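Local structure of 7,8-dihydro-6-hydroxymethylpterin pyrophosphokinase-dihydropteroate synthase (Plasmodium falciparum, 6JWV) at residues K14-V19 with V170-N175; S179-I184 with I209-F214; I478-T483 with V498-D503; S505-N510 with Y524-M529. The protein probably catalyses two consecutive steps of folate synthesis, pyrophosphorylation of 6-hydroxymethyl-7,8-dihydropterin by ATP and condensation of the product with 4-aminobenzoate to give 7,8-dihydropteroate. The protein carries 1 engineered substitution. All coordinates share one frame; numbering follows the deposited sequence.

Contact 1: residues K14-V19 with V170-N175; sequences KTNIAV and VKTFVN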
# COMPACT_ATOMS: atom_id res chain seq x y z
N LYS A 14 38.75 38.51 -8.08
CA LYS A 14 38.83 37.05 -8.07
C LYS A 14 37.45 36.40 -8.04
O LYS A 14 36.46 37.05 -7.68
CB LYS A 14 39.69 36.59 -6.89
CG LYS A 14 41.20 36.71 -7.15
CD LYS A 14 42.02 36.86 -5.87
CE LYS A 14 42.37 35.52 -5.23
NZ LYS A 14 41.29 35.01 -4.34
N THR A 15 37.41 35.13 -8.44
CA THR A 15 36.19 34.34 -8.43
C THR A 15 36.48 33.03 -7.72
O THR A 15 37.19 32.17 -8.24
CB THR A 15 35.65 34.11 -9.86
OG1 THR A 15 35.51 35.36 -10.54
CG2 THR A 15 34.29 33.44 -9.84
N ASN A 16 35.92 32.90 -6.52
CA ASN A 16 36.09 31.70 -5.68
C ASN A 16 34.76 30.99 -5.46
O ASN A 16 33.71 31.62 -5.54
CB ASN A 16 36.71 32.06 -4.33
CG ASN A 16 37.94 32.93 -4.45
OD1 ASN A 16 38.88 32.60 -5.16
ND2 ASN A 16 37.92 34.07 -3.76
N ILE A 17 34.82 29.69 -5.19
CA ILE A 17 33.66 28.88 -4.84
C ILE A 17 33.62 28.66 -3.34
O ILE A 17 34.60 28.21 -2.74
CB ILE A 17 33.70 27.51 -5.55
CG1 ILE A 17 33.76 27.68 -7.08
CG2 ILE A 17 32.55 26.60 -5.08
CD1 ILE A 17 32.61 28.43 -7.72
N ALA A 18 32.49 28.98 -2.73
CA ALA A 18 32.34 28.77 -1.31
C ALA A 18 31.10 27.94 -1.03
O ALA A 18 30.08 28.07 -1.72
CB ALA A 18 32.29 30.10 -0.60
N VAL A 19 31.20 27.08 -0.01
CA VAL A 19 30.09 26.23 0.42
C VAL A 19 29.72 26.65 1.84
O VAL A 19 30.57 26.65 2.75
CB VAL A 19 30.46 24.72 0.35
CG1 VAL A 19 29.32 23.85 0.84
CG2 VAL A 19 30.84 24.32 -1.08
N VAL A 170 28.04 29.28 -3.18
CA VAL A 170 28.16 30.63 -3.68
C VAL A 170 29.40 30.72 -4.55
O VAL A 170 30.49 30.36 -4.11
CB VAL A 170 28.26 31.67 -2.55
CG1 VAL A 170 27.83 33.05 -3.04
CG2 VAL A 170 27.42 31.27 -1.35
N LYS A 171 29.22 31.18 -5.78
CA LYS A 171 30.34 31.69 -6.55
C LYS A 171 30.59 33.10 -6.00
O LYS A 171 29.79 34.02 -6.23
CB LYS A 171 30.03 31.65 -8.06
CG LYS A 171 30.93 32.51 -8.94
CD LYS A 171 30.99 32.04 -10.39
CE LYS A 171 29.70 32.31 -11.17
NZ LYS A 171 29.73 31.66 -12.52
N THR A 172 31.67 33.25 -5.23
CA THR A 172 31.94 34.48 -4.48
C THR A 172 33.01 35.39 -5.10
O THR A 172 33.92 34.91 -5.80
CB THR A 172 32.26 34.20 -3.00
OG1 THR A 172 32.34 35.44 -2.30
CG2 THR A 172 33.57 33.45 -2.83
N PHE A 173 32.87 36.69 -4.84
CA PHE A 173 33.86 37.71 -5.25
C PHE A 173 34.74 38.13 -4.06
O PHE A 173 35.66 38.93 -4.22
CB PHE A 173 33.18 38.95 -5.86
CG PHE A 173 31.95 39.41 -5.11
CD1 PHE A 173 32.04 39.85 -3.79
CD2 PHE A 173 30.71 39.40 -5.74
CE1 PHE A 173 30.90 40.24 -3.09
CE2 PHE A 173 29.57 39.80 -5.06
CZ PHE A 173 29.67 40.23 -3.73
N VAL A 174 34.42 37.61 -2.88
CA VAL A 174 35.18 37.89 -1.68
C VAL A 174 36.50 37.14 -1.83
O VAL A 174 36.51 36.01 -2.33
CB VAL A 174 34.40 37.50 -0.41
CG1 VAL A 174 35.15 37.89 0.85
CG2 VAL A 174 33.02 38.16 -0.41
N ASN A 175 37.60 37.79 -1.44
CA ASN A 175 38.96 37.30 -1.69
C ASN A 175 39.37 36.03 -0.97
O ASN A 175 40.09 35.22 -1.54
CB ASN A 175 39.98 38.40 -1.40
CG ASN A 175 40.03 39.47 -2.47
OD1 ASN A 175 39.53 39.29 -3.59
ND2 ASN A 175 40.65 40.59 -2.15
O HOH W 1 37.09 40.17 -6.16
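Lys14 folds back over the end of the partner segment: its chain bends about its CG-CD and CD-CE bonds, and NZ donates to Asn175 O (3.1 Å) in the carbonyl plane, on a lone pair, although the side chain is poorly ordered. A water also links the two backbones, accepting from Lys14 N and donating to Phe173 O. Thr15 lays its methyl CG2, anti to the backbone N, against CG and CD of Lys171, CG at 3.6 Å. Asn16 forms the antiparallel hydrogen-bonded pair with Thr172, its N reaching Thr172 O at 2.9 Å. CG of Asn16 stands beside its own N, anti to the carbonyl carbon (chi1 -49°), and ND2 donates to Val174 O (2.8 Å), which lies nearly in the amide plane; OD1 is taken by Asn215. Nearer the backbone, Asn16 CB meets Thr172 CG2 at 3.7 Å, while Thr172 OG1 bonds Leu45 and closes an ST turn on Val174 N. Ile17 touches Lys171 CB through CD1, on the opposite face from Asn16. Ala18 pairs with Val170 through two backbone bonds of 2.8 Å. Strand 16-24 lies between 163-172 and 208-214, with helix 108-115 over the Ile17 face and Met180 of helix 177-190 against Ala18.

Contact 2: residues S179-I184 with I209-F214; sequences SMLVVI and IDILFF. With MG (magnesium ion), chain G; ATP (adenosine-5'-triphosphate), chain F.
Ile211 meets three residues of the helix at once: its CG1 lies 3.6 Å from Met180 CE and 3.7 Å from Ile184 CD1, while its CD1 reaches the backbone and CB of Leu181. Met180 bends at its last torsion (chi3 83°), which carries CE between Ile211 and the rim of the Phe214 ring. There CE approaches Phe214 CD2 at 3.5 Å, near the ring plane, and the sulfur also sits at the edge, a Met-aromatic contact. One turn on, Ile184 presses CG2 onto Ile209, with CB at 3.6 Å. No hydrogen bond crosses, so helix and strand, running at 160° to each other, are joined by apolar packing alone. The next shell is the nucleotide. Ile211 N donates to ATP N1 (3.0 Å) and Ile211 O accepts from ATP N6 (2.7 Å), so the backbone of Ile211 pairs with the adenine, while Leu181 CD1 touches C2 of the base. Asp210 points away from the helix and binds magnesium through OD1 at 2.1 Å, together with Asp208 and the triphosphate. Glu188, further along the helix, holds Ile209 N. The arrangement is that of the pyrophosphokinase ATP site: one strand carries the metal-binding aspartates and the adenine-binding backbone, and a helix packs against it.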
# COMPACT_ATOMS: atom_id res chain seq x y z
N SER A 179 37.98 37.13 5.29
CA SER A 179 37.13 38.22 4.80
C SER A 179 35.67 37.78 4.65
O SER A 179 34.77 38.49 5.11
CB SER A 179 37.65 38.72 3.46
OG SER A 179 38.99 39.15 3.59
N MET A 180 35.46 36.61 4.04
CA MET A 180 34.11 36.05 3.96
C MET A 180 33.44 35.89 5.33
O MET A 180 32.29 36.25 5.47
CB MET A 180 34.05 34.76 3.15
CG MET A 180 32.61 34.29 2.95
SD MET A 180 32.27 33.35 1.46
CE MET A 180 32.79 31.77 2.08
N LEU A 181 34.16 35.36 6.32
CA LEU A 181 33.62 35.18 7.66
C LEU A 181 33.25 36.52 8.31
O LEU A 181 32.26 36.60 9.03
CB LEU A 181 34.57 34.40 8.56
CG LEU A 181 34.02 33.83 9.88
CD1 LEU A 181 32.76 33.00 9.69
CD2 LEU A 181 35.06 33.03 10.63
N VAL A 182 34.04 37.55 8.01
CA VAL A 182 33.80 38.92 8.48
C VAL A 182 32.44 39.40 7.94
O VAL A 182 31.58 39.78 8.72
CB VAL A 182 34.99 39.87 8.14
CG1 VAL A 182 34.66 41.33 8.42
CG2 VAL A 182 36.23 39.47 8.93
N VAL A 183 32.26 39.35 6.62
CA VAL A 183 30.99 39.71 5.98
C VAL A 183 29.79 38.87 6.48
O VAL A 183 28.69 39.39 6.66
CB VAL A 183 31.08 39.67 4.44
CG1 VAL A 183 29.76 40.10 3.81
CG2 VAL A 183 32.23 40.55 3.93
N ILE A 184 30.02 37.59 6.71
CA ILE A 184 28.99 36.69 7.22
C ILE A 184 28.51 37.18 8.59
O ILE A 184 27.31 37.24 8.86
CB ILE A 184 29.47 35.22 7.23
CG1 ILE A 184 29.29 34.60 5.84
CG2 ILE A 184 28.73 34.39 8.27
CD1 ILE A 184 30.06 33.33 5.59
N ILE A 209 25.59 31.00 10.18
CA ILE A 209 26.14 30.82 8.83
C ILE A 209 27.62 30.47 8.94
O ILE A 209 28.43 31.28 9.41
CB ILE A 209 25.96 32.06 7.90
CG1 ILE A 209 24.55 32.65 7.99
CG2 ILE A 209 26.33 31.73 6.45
CD1 ILE A 209 24.42 34.01 7.35
N ASP A 210 27.96 29.26 8.51
CA ASP A 210 29.32 28.74 8.61
C ASP A 210 29.87 28.58 7.21
O ASP A 210 29.10 28.35 6.28
CB ASP A 210 29.29 27.37 9.26
CG ASP A 210 28.48 27.32 10.54
OD1 ASP A 210 28.47 28.34 11.29
OD2 ASP A 210 27.87 26.24 10.82
N ILE A 211 31.19 28.69 7.06
CA ILE A 211 31.83 28.35 5.81
C ILE A 211 32.27 26.90 5.94
O ILE A 211 32.96 26.56 6.89
CB ILE A 211 33.05 29.24 5.50
CG1 ILE A 211 32.63 30.72 5.56
CG2 ILE A 211 33.67 28.87 4.15
CD1 ILE A 211 33.77 31.71 5.65
N LEU A 212 31.83 26.06 5.00
CA LEU A 212 32.19 24.63 5.02
C LEU A 212 33.45 24.39 4.21
O LEU A 212 34.40 23.78 4.71
CB LEU A 212 31.02 23.75 4.54
CG LEU A 212 29.73 23.72 5.38
CD1 LEU A 212 28.63 22.88 4.73
CD2 LEU A 212 29.96 23.26 6.82
N PHE A 213 33.47 24.89 2.96
CA PHE A 213 34.65 24.85 2.11
C PHE A 213 34.88 26.21 1.48
O PHE A 213 33.94 26.99 1.33
CB PHE A 213 34.51 23.81 0.98
CG PHE A 213 34.13 22.43 1.45
CD1 PHE A 213 35.07 21.61 2.08
CD2 PHE A 213 32.84 21.95 1.27
CE1 PHE A 213 34.73 20.34 2.53
CE2 PHE A 213 32.49 20.68 1.71
CZ PHE A 213 33.44 19.87 2.34
N PHE A 214 36.13 26.48 1.12
CA PHE A 214 36.48 27.63 0.30
C PHE A 214 37.56 27.15 -0.64
O PHE A 214 38.69 26.93 -0.21
CB PHE A 214 37.02 28.76 1.17
CG PHE A 214 37.00 30.10 0.50
CD1 PHE A 214 37.95 30.44 -0.45
CD2 PHE A 214 36.04 31.05 0.85
CE1 PHE A 214 37.93 31.69 -1.05
CE2 PHE A 214 36.02 32.30 0.26
CZ PHE A 214 36.96 32.62 -0.70
MG MG G . 28.62 28.47 13.39
PG ATP F . 29.68 25.98 14.91
O1G ATP F . 28.31 26.26 14.33
O2G ATP F . 30.81 26.72 14.21
O3G ATP F . 29.95 24.51 15.16
PB ATP F . 29.03 27.99 16.88
O1B ATP F . 27.55 27.85 17.09
O2B ATP F . 29.87 28.51 18.01
O3B ATP F . 29.67 26.57 16.42
PA ATP F . 29.32 30.53 15.78
O1A ATP F . 28.41 30.93 16.92
O2A ATP F . 29.16 31.17 14.42
O3A ATP F . 29.20 28.94 15.60
O5' ATP F . 30.85 30.72 16.27
C5' ATP F . 31.87 29.75 15.98
C4' ATP F . 33.21 30.41 15.74
O4' ATP F . 34.03 29.45 15.11
C3' ATP F . 33.14 31.54 14.73
O3' ATP F . 32.85 32.79 15.37
C2' ATP F . 34.50 31.54 14.09
O2' ATP F . 35.38 32.42 14.76
C1' ATP F . 34.97 30.11 14.28
N9 ATP F . 35.13 29.42 12.97
C8 ATP F . 36.24 28.76 12.61
N7 ATP F . 36.12 28.25 11.37
C5 ATP F . 34.90 28.57 10.91
C6 ATP F . 34.13 28.33 9.67
N6 ATP F . 34.65 27.63 8.64
N1 ATP F . 32.88 28.85 9.59
C2 ATP F . 32.33 29.55 10.59
N3 ATP F . 32.98 29.80 11.74
C4 ATP F . 34.24 29.34 11.97

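Contact 3: residues I478-T483 with V498-D503; sequences IISIDT and VDILND. With XTZ (4-{[(2-amino-4-oxo-3,4,7,8-tetrahydropteridin-6-yl)methyl]amino}-N-(1,3-thiazol-2-yl)benzenesulfonamide), chain C.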
# COMPACT_ATOMS: atom_id res chain seq x y z
N ILE A 478 -3.12 28.51 -1.15
CA ILE A 478 -2.01 28.80 -2.01
C ILE A 478 -2.54 28.93 -3.45
O ILE A 478 -3.43 28.16 -3.87
CB ILE A 478 -0.94 27.70 -1.82
CG1 ILE A 478 -0.38 27.81 -0.38
CG2 ILE A 478 0.15 27.78 -2.88
CD1 ILE A 478 0.09 26.49 0.21
N ILE A 479 -2.04 29.93 -4.17
CA ILE A 479 -2.48 30.20 -5.54
C ILE A 479 -1.37 29.83 -6.51
O ILE A 479 -0.26 30.41 -6.50
CB ILE A 479 -2.94 31.67 -5.77
CG1 ILE A 479 -4.04 32.10 -4.79
CG2 ILE A 479 -3.40 31.89 -7.21
CD1 ILE A 479 -5.33 31.30 -4.88
N SER A 480 -1.69 28.87 -7.36
CA SER A 480 -0.80 28.47 -8.42
C SER A 480 -1.36 28.93 -9.77
O SER A 480 -2.54 28.74 -10.06
CB SER A 480 -0.65 26.95 -8.36
OG SER A 480 -0.57 26.39 -9.64
N ILE A 481 -0.53 29.56 -10.60
CA ILE A 481 -0.93 29.89 -11.99
C ILE A 481 -0.30 28.98 -13.07
O ILE A 481 0.91 28.91 -13.20
CB ILE A 481 -0.76 31.40 -12.33
CG1 ILE A 481 -1.34 31.70 -13.72
CG2 ILE A 481 0.69 31.84 -12.14
CD1 ILE A 481 -1.47 33.16 -14.07
N ASP A 482 -1.15 28.30 -13.82
CA ASP A 482 -0.77 27.43 -14.93
C ASP A 482 -0.53 28.32 -16.16
O ASP A 482 -1.44 28.70 -16.85
CB ASP A 482 -1.90 26.43 -15.18
CG ASP A 482 -1.55 25.35 -16.19
OD1 ASP A 482 -0.71 25.55 -17.10
OD2 ASP A 482 -2.16 24.28 -16.10
N THR A 483 0.73 28.65 -16.39
CA THR A 483 1.11 29.55 -17.48
C THR A 483 2.52 29.27 -17.92
O THR A 483 3.33 28.79 -17.13
CB THR A 483 0.98 31.05 -17.12
OG1 THR A 483 1.40 31.82 -18.25
CG2 THR A 483 1.80 31.46 -15.91
N VAL A 498 -0.39 35.61 -7.04
CA VAL A 498 -0.05 34.18 -7.10
C VAL A 498 1.10 33.81 -6.16
O VAL A 498 1.87 34.68 -5.75
CB VAL A 498 0.26 33.69 -8.54
CG1 VAL A 498 -0.97 33.85 -9.44
CG2 VAL A 498 1.49 34.38 -9.11
N ASP A 499 1.20 32.53 -5.83
CA ASP A 499 2.34 32.00 -5.07
C ASP A 499 3.25 31.06 -5.89
O ASP A 499 4.46 31.08 -5.70
CB ASP A 499 1.86 31.29 -3.81
CG ASP A 499 0.85 32.11 -3.01
OD1 ASP A 499 1.21 33.23 -2.58
OD2 ASP A 499 -0.29 31.64 -2.81
N ILE A 500 2.67 30.28 -6.80
CA ILE A 500 3.41 29.23 -7.51
C ILE A 500 3.26 29.41 -9.02
O ILE A 500 2.17 29.76 -9.49
CB ILE A 500 2.92 27.81 -7.11
CG1 ILE A 500 3.20 27.54 -5.62
CG2 ILE A 500 3.57 26.72 -7.97
CD1 ILE A 500 2.64 26.25 -5.08
N LEU A 501 4.34 29.14 -9.75
CA LEU A 501 4.29 28.98 -11.19
C LEU A 501 4.14 27.52 -11.57
O LEU A 501 5.02 26.73 -11.26
CB LEU A 501 5.58 29.53 -11.81
CG LEU A 501 5.84 29.33 -13.31
CD1 LEU A 501 4.78 30.05 -14.13
CD2 LEU A 501 7.23 29.82 -13.66
N ASN A 502 3.04 27.16 -12.22
CA ASN A 502 2.89 25.82 -12.81
C ASN A 502 3.23 25.94 -14.29
O ASN A 502 2.41 26.38 -15.11
CB ASN A 502 1.47 25.26 -12.56
CG ASN A 502 1.20 23.94 -13.28
OD1 ASN A 502 2.11 23.21 -13.67
ND2 ASN A 502 -0.07 23.63 -13.45
N ASP A 503 4.48 25.60 -14.61
CA ASP A 503 5.03 25.71 -15.96
C ASP A 503 5.08 24.33 -16.62
O ASP A 503 5.93 23.49 -16.29
CB ASP A 503 6.43 26.34 -15.94
CG ASP A 503 6.90 26.81 -17.33
OD1 ASP A 503 6.84 26.03 -18.33
OD2 ASP A 503 7.37 27.97 -17.42
O3 XTZ C . -0.91 17.04 -15.59
C16 XTZ C . -0.78 18.27 -15.47
N2 XTZ C . 0.17 18.79 -14.68
C3 XTZ C . -1.67 19.22 -16.21
N4 XTZ C . -2.66 18.82 -17.05
C4 XTZ C . -3.43 19.75 -17.69
C15 XTZ C . -3.24 21.24 -17.50
N8 XTZ C . -2.16 21.58 -16.58
C2 XTZ C . -1.42 20.67 -15.96
N3 XTZ C . -0.42 21.04 -15.11
C1 XTZ C . 0.35 20.11 -14.50
N1 XTZ C . 1.34 20.49 -13.68
C5 XTZ C . -4.54 19.34 -18.63
N5 XTZ C . -4.01 18.85 -19.90
C6 XTZ C . -4.41 17.66 -20.46
C14 XTZ C . -5.76 17.32 -20.43
C13 XTZ C . -6.18 16.12 -20.98
C9 XTZ C . -5.28 15.23 -21.58
C8 XTZ C . -3.91 15.57 -21.63
C7 XTZ C . -3.48 16.78 -21.07
S1 XTZ C . -5.87 13.87 -22.21
O1 XTZ C . -6.40 12.98 -21.24
O2 XTZ C . -4.79 13.16 -22.86
N6 XTZ C . -7.07 14.25 -23.23
C10 XTZ C . -8.37 14.55 -22.92
S2 XTZ C . -9.68 14.47 -24.05
C12 XTZ C . -10.85 14.99 -22.88
C11 XTZ C . -10.16 15.21 -21.68
N7 XTZ C . -8.81 14.97 -21.70
O HOH W 2 1.95 26.17 -17.90
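Val498 CG1 fills the angle between Ile479 and Ile481, 3.8 Å from CG2 of each, and forms the apolar centre on one face of this parallel strand pair. Further along that face, Leu501 CD1 crosses Thr483 CG2 at about a right angle. On the other face Ile478 CG2 packs on Ile500 CD1 (3.7 Å), followed by Ser480 beside Ile500. At the start of the pair, Ile479 O accepts from both Asp499 N and Ile500 N. Asp499 returns the grip with its side chain: OD2 takes Ile479 N at 2.8 Å on the anti side of the carboxylate, a nearly straight bond of 170°. The ladder continues with Ile481 N to Ile500 O, Asn502 N to Ile481 O from above the carbonyl plane, and Thr483 N to Asn502 O. At the polar end Asp482 and Asn502 extend side by side, each CG anti to its backbone N, with their flat groups turned 46° apart. Both reach the pterin of the bound inhibitor adduct: Asp482 OD2 accepts from N8 (2.7 Å), whereas Asn502 OD1 accepts from the exocyclic amine N1 of the ligand (2.8 Å) and ND2 donates to its ring nitrogen N3 (3.1 Å). A water bridges Asp482 OD1 and Asn502 O. Asp430, on strand 428-432, steadies both Asn502 ND2 and Ser480 OG. The two strands lie between 428-432 and 525-529 in the parallel barrel sheet, and helix 486-494, the crossover of this beta-alpha-beta unit, covers Ile481 and Val498.

Contact 4: residues S505-N510 with Y524-M529; sequences SACTNN and YSVVLM. With XTZ (4-{[(2-amino-4-oxo-3,4,7,8-tetrahydropteridin-6-yl)methyl]amino}-N-(1,3-thiazol-2-yl)benzenesulfonamide), chain C.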
# COMPACT_ATOMS: atom_id res chain seq x y z
N SER A 505 6.05 23.50 -19.52
CA SER A 505 7.21 23.30 -20.38
C SER A 505 8.49 23.15 -19.55
O SER A 505 9.60 23.01 -20.10
CB SER A 505 7.34 24.46 -21.36
OG SER A 505 7.92 25.61 -20.75
N ALA A 506 8.32 23.18 -18.23
CA ALA A 506 9.41 23.11 -17.26
C ALA A 506 10.40 24.26 -17.50
O ALA A 506 11.62 24.07 -17.52
CB ALA A 506 10.07 21.73 -17.26
N CYS A 507 9.84 25.44 -17.71
CA CYS A 507 10.57 26.69 -18.00
C CYS A 507 11.51 26.60 -19.22
O CYS A 507 12.46 27.37 -19.29
CB CYS A 507 11.31 27.22 -16.74
SG CYS A 507 10.27 27.27 -15.24
N THR A 508 11.26 25.68 -20.16
CA THR A 508 12.02 25.58 -21.42
C THR A 508 11.46 26.50 -22.50
O THR A 508 12.15 26.79 -23.49
CB THR A 508 12.05 24.17 -22.06
OG1 THR A 508 10.72 23.76 -22.42
CG2 THR A 508 12.72 23.15 -21.17
N ASN A 509 10.20 26.92 -22.32
CA ASN A 509 9.57 27.78 -23.30
C ASN A 509 10.14 29.20 -23.28
O ASN A 509 10.47 29.75 -24.33
CB ASN A 509 8.05 27.80 -23.15
CG ASN A 509 7.38 28.39 -24.38
OD1 ASN A 509 7.33 27.75 -25.44
ND2 ASN A 509 6.91 29.65 -24.25
N ASN A 510 10.19 29.79 -22.10
CA ASN A 510 10.89 31.04 -21.90
C ASN A 510 11.59 31.03 -20.55
O ASN A 510 11.03 31.41 -19.54
CB ASN A 510 9.99 32.27 -22.07
CG ASN A 510 10.76 33.58 -21.98
OD1 ASN A 510 11.99 33.60 -22.00
ND2 ASN A 510 10.04 34.67 -21.90
N TYR A 524 9.64 32.46 -5.15
CA TYR A 524 8.40 31.77 -5.52
C TYR A 524 8.67 30.33 -5.90
O TYR A 524 9.67 30.03 -6.53
CB TYR A 524 7.67 32.47 -6.69
CG TYR A 524 7.22 33.89 -6.39
CD1 TYR A 524 6.01 34.14 -5.75
CD2 TYR A 524 8.03 34.97 -6.74
CE1 TYR A 524 5.61 35.44 -5.47
CE2 TYR A 524 7.65 36.28 -6.45
CZ TYR A 524 6.43 36.52 -5.82
OH TYR A 524 6.06 37.83 -5.54
N SER A 525 7.76 29.43 -5.53
CA SER A 525 7.89 28.00 -5.87
C SER A 525 7.40 27.71 -7.30
O SER A 525 6.71 28.54 -7.91
CB SER A 525 7.19 27.13 -4.84
OG SER A 525 7.82 27.31 -3.59
N VAL A 526 7.78 26.54 -7.82
CA VAL A 526 7.56 26.25 -9.23
C VAL A 526 7.30 24.75 -9.47
O VAL A 526 8.04 23.90 -8.97
CB VAL A 526 8.74 26.81 -10.10
CG1 VAL A 526 10.10 26.18 -9.72
CG2 VAL A 526 8.45 26.75 -11.60
N VAL A 527 6.25 24.44 -10.23
CA VAL A 527 6.01 23.09 -10.72
C VAL A 527 6.69 22.90 -12.08
O VAL A 527 6.41 23.63 -13.03
CB VAL A 527 4.50 22.77 -10.82
CG1 VAL A 527 4.26 21.33 -11.27
CG2 VAL A 527 3.82 22.96 -9.49
N LEU A 528 7.58 21.90 -12.18
CA LEU A 528 8.25 21.55 -13.45
C LEU A 528 7.60 20.32 -14.06
O LEU A 528 7.67 19.25 -13.48
CB LEU A 528 9.76 21.32 -13.22
CG LEU A 528 10.64 22.51 -12.82
CD1 LEU A 528 12.11 22.12 -12.63
CD2 LEU A 528 10.51 23.68 -13.81
N MET A 529 6.98 20.48 -15.22
CA MET A 529 6.26 19.35 -15.87
C MET A 529 6.98 18.85 -17.11
O MET A 529 7.50 19.65 -17.89
CB MET A 529 4.83 19.74 -16.24
CG MET A 529 3.85 18.57 -16.25
SD MET A 529 2.35 18.77 -17.26
CE MET A 529 3.08 18.89 -18.91
O3 XTZ C . -0.91 17.04 -15.59
C16 XTZ C . -0.78 18.27 -15.47
N2 XTZ C . 0.17 18.79 -14.68
C3 XTZ C . -1.67 19.22 -16.21
N4 XTZ C . -2.66 18.82 -17.05
C4 XTZ C . -3.43 19.75 -17.69
C15 XTZ C . -3.24 21.24 -17.50
N8 XTZ C . -2.16 21.58 -16.58
C2 XTZ C . -1.42 20.67 -15.96
N3 XTZ C . -0.42 21.04 -15.11
C1 XTZ C . 0.35 20.11 -14.50
N1 XTZ C . 1.34 20.49 -13.68
C5 XTZ C . -4.54 19.34 -18.63
N5 XTZ C . -4.01 18.85 -19.90
C6 XTZ C . -4.41 17.66 -20.46
C14 XTZ C . -5.76 17.32 -20.43
C13 XTZ C . -6.18 16.12 -20.98
C9 XTZ C . -5.28 15.23 -21.58
C8 XTZ C . -3.91 15.57 -21.63
C7 XTZ C . -3.48 16.78 -21.07
S1 XTZ C . -5.87 13.87 -22.21
O1 XTZ C . -6.40 12.98 -21.24
O2 XTZ C . -4.79 13.16 -22.86
N6 XTZ C . -7.07 14.25 -23.23
C10 XTZ C . -8.37 14.55 -22.92
S2 XTZ C . -9.68 14.47 -24.05
C12 XTZ C . -10.85 14.99 -22.88
C11 XTZ C . -10.16 15.21 -21.68
N7 XTZ C . -8.81 14.97 -21.70
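A tight turn packs on a barrel strand here: in the loop after strand 500-503, Ser505 to Cys507 rest on Val526, Leu528 and Met529 of strand 525-529 through van der Waals contact alone. Ala506 lies over the chain at Leu528 and Met529, its methyl CB 3.4 Å from Met529 O, while Leu528 CD2 touches Ala506 CA (3.7 Å). Beside it Cys507 SG touches two side chains, lying 3.9 Å from Leu528 CD2 and 4.1 Å from Val526 CG2. The turn is a type I' beta turn from Ser505 to Thr508, with Ala506 and Cys507 both at positive phi. Ser505 O receives two bonds within it, from Thr508 N and from Thr508 OG1, the latter at 2.7 Å. Ser505 OG accepts from Asn509 N and also bonds Asp503, whose OD1 takes Cys507 N as well. Met529 continues to the active site: bent at chi3, it brings SD to 3.4 Å from the ring nitrogen N2 of the bound pterin adduct, and Val527 CG1 comes near the exocyclic amine N1 of the same ligand. The chemistry is thus divided: polar bonds within the turn and to Asp503 define its shape, and Arg558 bonds Ala506 O, whereas its contact with the strand is van der Waals packing, mostly apolar, with no hydrogen bond across and little directional constraint.

The contacts follow one another along the chain and fall into two pairs. Contacts 1 and 2 share the antiparallel pyrophosphokinase sheet, where strands 16-24 and 208-214 are neighbours. Their centres lie about 10 Å apart, and strand 163-172 and helix 177-190 follow each other in the chain. Contacts 3 and 4, again about 10 Å between centres, share the parallel sheet of the pterin-binding barrel, where strands 500-503 and 525-529 are adjacent, and both touch the same bound pterin adduct. Between centres, contacts 2 and 3 are about 35 Å apart, on opposite sides of the chain's centre. The nucleotide site and the pterin-adduct site lie on different sheets, consistent with a chain that probably carries two activities.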